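PDB 5T8V: sister chromatid cohesion protein, which probably acts, as a cohesin loader, in placing cohesin on chromatin, and is represented here by its C-terminal HEAT-repeat fragment. Local coordinates for residues Leu656-Ser661 and Glu688-Thr693. Numbering follows the deposited sequence.
Sequences LILRSS and EKMTET
Leu-658 of helix 652-660 packs against Lys-689, Met-690 and Thr-693 of helix 685-696, making a small van der Waals contact, built around one leucine, between two nearly parallel helices in the middle of the chain. The parallel arrangement follows from the 21° between the N-to-C directions of the short segments, and the modest size from a summed buried surface of 241 Å². Each branch of the leucine has its own neighbours. CD2 lies 3.6 Å from Met-690 CE, and the same methyl is 3.7 Å from Thr-693 OG1. The other branch faces the end of the lysine: CD1 of Leu-658 stands 3.9 Å from NZ of Lys-689, and the two side chains cross at about a right angle. Met-690 gets there by a bend at its last torsion, chi3 81°, which swings CE toward the leucine although its CB does not point that way.

Helix 666-682 lies between the two in sequence, and near-parallel packing of helices one apart is consistent with the HEAT-repeat solenoid of this cohesin-loader fragment. Ile-657, beside the contact, packs on Ile-676 and Cys-679 of that intervening helix. At the C-terminal end of 656-661, Ser-661 and Thr-693 meet through the serine side chain and the threonine methyl CG2, with CB of Ser-661 3.9 Å from that methyl. OG of Ser-661 is modelled implausibly close to the carbonyl oxygen of Leu-658, a doubtful detail at 2.80 Å resolution, while the Ser-661 side chain also touches Arg-697.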
# COMPACT_ATOMS: atom_id res chain seq x y z
N LEU A 656 5.77 -2.82 -8.38
CA LEU A 656 4.47 -2.25 -8.07
C LEU A 656 4.42 -1.59 -6.69
O LEU A 656 3.56 -0.74 -6.46
CB LEU A 656 3.38 -3.32 -8.16
CG LEU A 656 3.24 -4.02 -9.52
CD1 LEU A 656 1.97 -4.85 -9.57
CD2 LEU A 656 3.27 -3.02 -10.68
N ILE A 657 5.32 -1.95 -5.78
CA ILE A 657 5.47 -1.19 -4.55
C ILE A 657 6.00 0.21 -4.86
O ILE A 657 5.47 1.22 -4.38
CB ILE A 657 6.38 -1.93 -3.56
CG1 ILE A 657 5.62 -3.11 -2.94
CG2 ILE A 657 6.89 -0.99 -2.46
CD1 ILE A 657 6.49 -4.04 -2.11
N LEU A 658 7.06 0.28 -5.67
CA LEU A 658 7.59 1.57 -6.09
C LEU A 658 6.52 2.40 -6.79
O LEU A 658 6.37 3.59 -6.50
CB LEU A 658 8.80 1.36 -7.00
CG LEU A 658 9.98 0.63 -6.36
CD1 LEU A 658 11.07 0.36 -7.39
CD2 LEU A 658 10.54 1.43 -5.19
N ARG A 659 5.77 1.78 -7.70
CA ARG A 659 4.67 2.50 -8.33
C ARG A 659 3.62 2.92 -7.31
O ARG A 659 2.96 3.95 -7.48
CB ARG A 659 4.04 1.63 -9.42
CG ARG A 659 4.67 1.85 -10.79
CD ARG A 659 4.36 0.71 -11.75
NE ARG A 659 2.93 0.42 -11.82
CZ ARG A 659 2.38 -0.37 -12.74
NH1 ARG A 659 1.07 -0.58 -12.73
NH2 ARG A 659 3.14 -0.93 -13.68
N SER A 660 3.45 2.14 -6.24
CA SER A 660 2.52 2.53 -5.18
C SER A 660 3.01 3.78 -4.46
O SER A 660 2.20 4.62 -4.05
CB SER A 660 2.35 1.38 -4.19
OG SER A 660 1.46 1.73 -3.14
N SER A 661 4.33 3.94 -4.31
CA SER A 661 4.86 5.11 -3.63
C SER A 661 4.55 6.41 -4.35
O SER A 661 4.72 7.48 -3.75
CB SER A 661 6.38 4.97 -3.45
OG SER A 661 7.05 5.15 -4.69
N GLU A 688 19.97 0.33 -1.47
CA GLU A 688 20.60 1.40 -2.23
C GLU A 688 19.70 1.90 -3.35
O GLU A 688 19.63 3.11 -3.60
CB GLU A 688 21.94 0.93 -2.80
CG GLU A 688 22.62 1.97 -3.68
CD GLU A 688 24.10 1.72 -3.86
OE1 GLU A 688 24.54 0.56 -3.66
OE2 GLU A 688 24.83 2.68 -4.18
N LYS A 689 19.00 1.00 -4.04
CA LYS A 689 18.19 1.42 -5.18
C LYS A 689 16.81 1.91 -4.78
O LYS A 689 16.11 2.47 -5.63
CB LYS A 689 18.06 0.27 -6.19
CG LYS A 689 16.85 -0.63 -6.00
CD LYS A 689 16.85 -1.76 -7.02
CE LYS A 689 15.43 -2.25 -7.32
NZ LYS A 689 14.60 -1.21 -8.00
N MET A 690 16.41 1.73 -3.52
CA MET A 690 15.09 2.17 -3.07
C MET A 690 15.12 3.49 -2.31
O MET A 690 14.11 4.20 -2.31
CB MET A 690 14.45 1.09 -2.19
CG MET A 690 14.23 -0.23 -2.92
SD MET A 690 13.13 -1.37 -2.06
CE MET A 690 11.53 -0.71 -2.52
N THR A 691 16.24 3.84 -1.69
CA THR A 691 16.32 5.12 -0.99
C THR A 691 16.04 6.28 -1.94
O THR A 691 15.48 7.30 -1.53
CB THR A 691 17.70 5.31 -0.35
OG1 THR A 691 18.69 5.45 -1.37
CG2 THR A 691 18.05 4.15 0.54
N GLU A 692 16.43 6.14 -3.21
CA GLU A 692 16.15 7.19 -4.18
C GLU A 692 14.65 7.49 -4.23
O GLU A 692 14.25 8.65 -4.35
CB GLU A 692 16.66 6.78 -5.56
CG GLU A 692 16.75 7.93 -6.56
CD GLU A 692 16.90 7.45 -7.99
OE1 GLU A 692 15.98 7.71 -8.80
OE2 GLU A 692 17.92 6.81 -8.30
N THR A 693 13.82 6.45 -4.14
CA THR A 693 12.38 6.66 -4.11
C THR A 693 11.93 7.27 -2.79
O THR A 693 10.96 8.03 -2.75
CB THR A 693 11.65 5.34 -4.36
OG1 THR A 693 12.00 4.85 -5.67
CG2 THR A 693 10.14 5.52 -4.28